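Local coordinates for protein 2''-aminoglycoside nucleotidyltransferase (Klebsiella pneumoniae, PDB 4WQK) that confers resistance to kanamycin, gentamicin, tobramycin and related aminoglycosides by adenylating their 2''-hydroxyl group in a magnesium-dependent reaction, at residues A[98-101]-A[106-109]; A[131-136]-A[143-148]. One frame throughout, in Å; residues are numbered along the deposited sequence.

Contact 1: A[98-101]-A[106-109]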
loop_
_atom_site.group_PDB
_atom_site.type_symbol
_atom_site.label_atom_id
_atom_site.label_comp_id
_atom_site.label_asym_id
_atom_site.label_seq_id
_atom_site.Cartn_x
_atom_site.Cartn_y
_atom_site.Cartn_z
ATOM N N TYR A 98 -4.582 12.782 -3.732
ATOM C CA TYR A 98 -5.157 11.920 -2.689
ATOM C C TYR A 98 -4.128 11.726 -1.585
ATOM O O TYR A 98 -2.931 11.620 -1.864
ATOM C CB TYR A 98 -5.563 10.560 -3.280
ATOM C CG TYR A 98 -6.822 10.649 -4.114
ATOM C CD1 TYR A 98 -8.076 10.644 -3.499
ATOM C CD2 TYR A 98 -6.748 10.762 -5.509
ATOM C CE1 TYR A 98 -9.247 10.772 -4.235
ATOM C CE2 TYR A 98 -7.915 10.873 -6.268
ATOM C CZ TYR A 98 -9.156 10.876 -5.638
ATOM O OH TYR A 98 -10.306 10.967 -6.383
ATOM N N GLU A 99 -4.599 11.652 -0.346
ATOM C CA GLU A 99 -3.701 11.428 0.782
ATOM C C GLU A 99 -4.300 10.440 1.758
ATOM O O GLU A 99 -5.460 10.517 2.109
ATOM C CB GLU A 99 -3.371 12.724 1.556
ATOM C CG GLU A 99 -2.567 13.749 0.747
ATOM C CD GLU A 99 -1.114 13.324 0.482
ATOM O OE1 GLU A 99 -0.610 12.387 1.154
ATOM O OE2 GLU A 99 -0.448 14.009 -0.351
ATOM N N ILE A 100 -3.453 9.545 2.226
ATOM C CA ILE A 100 -3.805 8.672 3.353
ATOM C C ILE A 100 -3.875 9.545 4.595
ATOM O O ILE A 100 -2.989 10.351 4.811
ATOM C CB ILE A 100 -2.746 7.549 3.489
ATOM C CG1 ILE A 100 -2.791 6.647 2.264
ATOM C CG2 ILE A 100 -2.999 6.715 4.737
ATOM C CD1 ILE A 100 -1.615 5.679 2.208
ATOM N N ALA A 101 -4.934 9.377 5.390
ATOM C CA ALA A 101 -5.104 10.156 6.645
ATOM C C ALA A 101 -3.904 9.974 7.528
ATOM O O ALA A 101 -3.449 8.846 7.738
ATOM C CB ALA A 101 -6.360 9.742 7.389
ATOM N N GLY A 106 2.279 13.529 0.011
ATOM C CA GLY A 106 2.903 12.834 -1.117
ATOM C C GLY A 106 2.663 11.340 -1.065
ATOM O O GLY A 106 3.306 10.572 -1.812
ATOM N N SER A 107 1.752 10.883 -0.209
ATOM C CA SER A 107 1.559 9.456 -0.007
ATOM C C SER A 107 1.033 8.708 -1.234
ATOM O O SER A 107 1.263 7.511 -1.349
ATOM C CB SER A 107 0.618 9.191 1.203
ATOM O OG SER A 107 -0.669 9.761 1.015
ATOM N N CYS A 108 0.351 9.435 -2.131
ATOM C CA CYS A 108 -0.310 8.803 -3.276
ATOM C C CYS A 108 0.094 9.554 -4.532
ATOM O O CYS A 108 -0.699 10.310 -5.082
ATOM C CB CYS A 108 -1.851 8.844 -3.107
ATOM S SG CYS A 108 -2.444 7.874 -1.704
ATOM N N PRO A 109 1.327 9.376 -5.005
ATOM C CA PRO A 109 1.801 10.204 -6.143
ATOM C C PRO A 109 1.045 9.879 -7.442
ATOM O O PRO A 109 0.701 8.702 -7.692
ATOM C CB PRO A 109 3.290 9.817 -6.285
ATOM C CG PRO A 109 3.486 8.600 -5.431
ATOM C CD PRO A 109 2.370 8.503 -4.436
HETATM O O HOH W 1 -0.313 12.212 -2.499
HETATM O O HOH W 2 -3.169 11.372 -5.778
#
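Glu-99 brings its carboxylate up against the backbone N atoms of Gly-106 and Ser-107 and takes hydrogen bonds on both oxygens. OE2 accepts a hydrogen bond from the backbone N of Gly-106 on its syn lone pair, at 2.8 Å and nearly straight (169°). OE1 is gripped twice: Ser-107 N reaches it on the syn side at 3.1 Å, somewhat out of the carboxylate plane, while Ser-107 OG comes from above that plane, on the same face, at only 2.6 Å. A bend at chi2 folds the glutamate chain back so that its head meets these donors. Two adjacent N-H groups suit a carboxylate, whose paired oxygens can serve both, and glutamate has the length to span the gap.

Ser-107 works in both directions. While it donates to Glu-99 OE1, OG accepts a hydrogen bond from the backbone N of Ile-100 at 3.0 Å, and chi1 of 61°, which sets OG between its own N and carbonyl carbon, directs it at segment 98-101. The hydroxyl thus stands in for a backbone acceptor where strand 98-99, at the margin of the mixed sheet of this nucleotidyltransferase fold, runs out into the loop that returns through 106-109. Ala-101, just beyond Ile-100, belongs to the kanamycin site. Gly-106 has a positive phi (96°), where a CB would be pressed against the carbonyl O of the preceding residue.

Water fills in farther along. One molecule donates to Tyr-98 O and accepts a hydrogen bond from Cys-108 N, and a second joins Tyr-98 N to Cys-108 O, so here the two backbones are bridged by water. Cys-108, small and apolar enough for a buried place, brings CB to 3.2 Å from Tyr-98 O, and its SG lies 4.2 Å from Ile-100 CG1. The tyrosine ring leads away from this loop, its OH hydrogen-bonded to Glu-53.

Contact 2: A[131-136]-A[143-148]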
loop_
_atom_site.group_PDB
_atom_site.type_symbol
_atom_site.label_atom_id
_atom_site.label_comp_id
_atom_site.label_asym_id
_atom_site.label_seq_id
_atom_site.Cartn_x
_atom_site.Cartn_y
_atom_site.Cartn_z
ATOM N N TRP A 131 6.212 5.042 7.100
ATOM C CA TRP A 131 5.331 5.543 8.135
ATOM C C TRP A 131 4.454 4.431 8.738
ATOM O O TRP A 131 4.256 4.391 9.949
ATOM C CB TRP A 131 4.448 6.638 7.540
ATOM C CG TRP A 131 3.683 7.509 8.480
ATOM C CD1 TRP A 131 2.334 7.437 8.758
ATOM C CD2 TRP A 131 4.180 8.648 9.196
ATOM N NE1 TRP A 131 1.971 8.461 9.599
ATOM C CE2 TRP A 131 3.086 9.204 9.915
ATOM C CE3 TRP A 131 5.445 9.246 9.333
ATOM C CZ2 TRP A 131 3.227 10.337 10.710
ATOM C CZ3 TRP A 131 5.582 10.349 10.120
ATOM C CH2 TRP A 131 4.471 10.907 10.804
ATOM N N ASP A 132 3.924 3.548 7.891
ATOM C CA ASP A 132 3.083 2.467 8.419
ATOM C C ASP A 132 3.844 1.518 9.307
ATOM O O ASP A 132 3.279 0.935 10.242
ATOM C CB ASP A 132 2.436 1.675 7.281
ATOM C CG ASP A 132 0.979 2.031 7.110
ATOM O OD1 ASP A 132 0.449 2.788 7.958
ATOM O OD2 ASP A 132 0.370 1.593 6.118
ATOM N N TYR A 133 5.132 1.294 9.030
ATOM C CA TYR A 133 5.922 0.491 9.942
ATOM C C TYR A 133 6.067 1.148 11.318
ATOM O O TYR A 133 6.221 0.473 12.318
ATOM C CB TYR A 133 7.331 0.207 9.409
ATOM C CG TYR A 133 7.363 -0.834 8.322
ATOM C CD1 TYR A 133 7.354 -2.185 8.617
ATOM C CD2 TYR A 133 7.416 -0.448 6.991
ATOM C CE1 TYR A 133 7.376 -3.144 7.573
ATOM C CE2 TYR A 133 7.450 -1.377 5.961
ATOM C CZ TYR A 133 7.427 -2.711 6.259
ATOM O OH TYR A 133 7.451 -3.594 5.199
ATOM N N PHE A 134 6.007 2.476 11.376
ATOM C CA PHE A 134 6.088 3.137 12.660
ATOM C C PHE A 134 4.861 2.824 13.522
ATOM O O PHE A 134 4.985 2.600 14.734
ATOM C CB PHE A 134 6.259 4.660 12.502
ATOM C CG PHE A 134 7.523 5.059 11.764
ATOM C CD1 PHE A 134 8.646 4.228 11.729
ATOM C CD2 PHE A 134 7.577 6.297 11.130
ATOM C CE1 PHE A 134 9.810 4.635 11.043
ATOM C CE2 PHE A 134 8.743 6.701 10.447
ATOM C CZ PHE A 134 9.848 5.875 10.433
ATOM N N TYR A 135 3.680 2.781 12.899
ATOM C CA TYR A 135 2.502 2.335 13.663
ATOM C C TYR A 135 2.665 0.903 14.154
ATOM O O TYR A 135 2.306 0.585 15.301
ATOM C CB TYR A 135 1.230 2.419 12.834
ATOM C CG TYR A 135 0.775 3.797 12.441
ATOM C CD1 TYR A 135 0.362 4.720 13.407
ATOM C CD2 TYR A 135 0.740 4.156 11.119
ATOM C CE1 TYR A 135 -0.090 5.999 13.012
ATOM C CE2 TYR A 135 0.293 5.391 10.716
ATOM C CZ TYR A 135 -0.089 6.324 11.670
ATOM O OH TYR A 135 -0.539 7.581 11.255
ATOM N N TYR A 136 3.191 0.045 13.283
ATOM C CA TYR A 136 3.413 -1.348 13.623
ATOM C C TYR A 136 4.370 -1.462 14.821
ATOM O O TYR A 136 4.158 -2.296 15.721
ATOM C CB TYR A 136 3.921 -2.086 12.365
ATOM C CG TYR A 136 4.099 -3.575 12.549
ATOM C CD1 TYR A 136 3.149 -4.332 13.220
ATOM C CD2 TYR A 136 5.220 -4.222 12.058
ATOM C CE1 TYR A 136 3.306 -5.705 13.375
ATOM C CE2 TYR A 136 5.394 -5.595 12.220
ATOM C CZ TYR A 136 4.437 -6.329 12.886
ATOM O OH TYR A 136 4.593 -7.692 13.066
ATOM N N VAL A 143 11.669 -5.805 18.254
ATOM C CA VAL A 143 12.493 -6.977 18.538
ATOM C C VAL A 143 11.708 -8.286 18.343
ATOM O O VAL A 143 12.300 -9.380 18.162
ATOM C CB VAL A 143 13.075 -6.906 19.974
ATOM C CG1 VAL A 143 12.004 -7.225 21.014
ATOM C CG2 VAL A 143 14.280 -7.828 20.099
ATOM N N ASP A 144 10.385 -8.179 18.404
ATOM C CA ASP A 144 9.489 -9.319 18.273
ATOM C C ASP A 144 8.850 -9.445 16.884
ATOM O O ASP A 144 8.033 -10.339 16.662
ATOM C CB ASP A 144 8.379 -9.242 19.324
ATOM C CG ASP A 144 8.898 -9.403 20.732
ATOM O OD1 ASP A 144 9.895 -10.150 20.911
ATOM O OD2 ASP A 144 8.303 -8.795 21.657
ATOM N N TRP A 145 9.189 -8.547 15.961
ATOM C CA TRP A 145 8.650 -8.624 14.600
ATOM C C TRP A 145 9.070 -9.898 13.869
ATOM O O TRP A 145 10.224 -10.305 13.965
ATOM C CB TRP A 145 9.140 -7.463 13.735
ATOM C CG TRP A 145 8.538 -6.130 14.004
ATOM C CD1 TRP A 145 7.675 -5.801 14.993
ATOM C CD2 TRP A 145 8.788 -4.939 13.253
ATOM N NE1 TRP A 145 7.361 -4.453 14.912
ATOM C CE2 TRP A 145 8.037 -3.911 13.847
ATOM C CE3 TRP A 145 9.588 -4.647 12.139
ATOM C CZ2 TRP A 145 8.039 -2.604 13.352
ATOM C CZ3 TRP A 145 9.589 -3.326 11.647
ATOM C CH2 TRP A 145 8.834 -2.341 12.263
ATOM N N PRO A 146 8.148 -10.506 13.110
ATOM C CA PRO A 146 8.550 -11.535 12.146
ATOM C C PRO A 146 9.653 -10.996 11.247
ATOM O O PRO A 146 9.631 -9.837 10.796
ATOM C CB PRO A 146 7.261 -11.805 11.366
ATOM C CG PRO A 146 6.162 -11.442 12.351
ATOM C CD PRO A 146 6.697 -10.253 13.071
ATOM N N THR A 147 10.639 -11.843 11.013
ATOM C CA THR A 147 11.788 -11.466 10.208
ATOM C C THR A 147 11.409 -10.926 8.843
ATOM O O THR A 147 12.066 -10.005 8.373
ATOM C CB THR A 147 12.727 -12.671 10.077
ATOM O OG1 THR A 147 13.190 -13.049 11.377
ATOM C CG2 THR A 147 13.940 -12.380 9.167
ATOM N N LYS A 148 10.328 -11.411 8.222
ATOM C CA LYS A 148 9.965 -10.866 6.909
ATOM C C LYS A 148 9.650 -9.362 6.998
ATOM O O LYS A 148 9.901 -8.619 6.044
ATOM C CB LYS A 148 8.777 -11.610 6.274
ATOM C CG LYS A 148 7.434 -11.445 6.983
ATOM C CD LYS A 148 6.412 -12.489 6.505
ATOM C CE LYS A 148 5.267 -12.637 7.494
ATOM N NZ LYS A 148 4.239 -13.619 7.013
#
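Tyr-136 and Trp-145 lie face against face in an offset stack, the phenol ring over the five-membered ring of the indole. The centroids are 4.1 Å apart and the planes are inclined by 23°, so the fit is closer on one side: Tyr-136 CD2 comes to 3.4 Å from Trp-145 CE2. Each ring is displaced toward the other's rim, and the two side chains come from opposite sides and overlap along their lengths. Tyr-136 reaches across because CG stands anti to its backbone N (chi1 -176°), which carries the ring out from helix 126-139 toward segment 143-148.

This stack is the tight part of the contact. Tryptophan suits the buried position because its broad indole can meet Tyr-136 with a face while its rim touches Tyr-133, and its NE1 is satisfied by the carbonyl of Val-140. At that rim Tyr-133 O approaches Trp-145 CZ2 near the indole plane at 3.7 Å. The Tyr-133 ring itself meets the six-membered ring obliquely, with CD1 3.9 Å from Trp-145 CZ3, and makes an edge-to-face pair with Tyr-153 of helix 147-160.

Toward solvent the contact thins out. Exposed Pro-146 adds only a small patch, its CD 3.3 Å from Tyr-136 OH, where the phenol extends past the indole. The proline sits at the N-cap, right before helix 147-160, and its rigid ring presents CD to the phenol oxygen. Across the whole interface no hydrogen bond joins the segments; flat carbon surfaces do the work. Tyr-133, Tyr-136 and Trp-145 make up an aromatic cluster that ties helix 126-139 to the lead-in of helix 147-160 in the helical part of the C-terminal domain.

In the fold
Both contacts belong to the C-terminal domain, and they follow in series: contact 1 closes before contact 2 opens. Their centres are 21 Å apart and their nearest atoms about 5 Å, without touching. Contact 1 lies where strand 98-99 pairs with strand 84-93 of the N-terminal domain's mixed sheet, whereas contact 2 is built among the helices, between 126-139 and the beginning of 147-160. The chain passes from one to the other through the small sheet of strands 114-116 and 119-121. Kanamycin binds in the cleft between the domains; Ile-100 and Tyr-133 each have a side chain about 9 Å from that of the magnesium ligand Asp-47, so both contacts lie near the metal site.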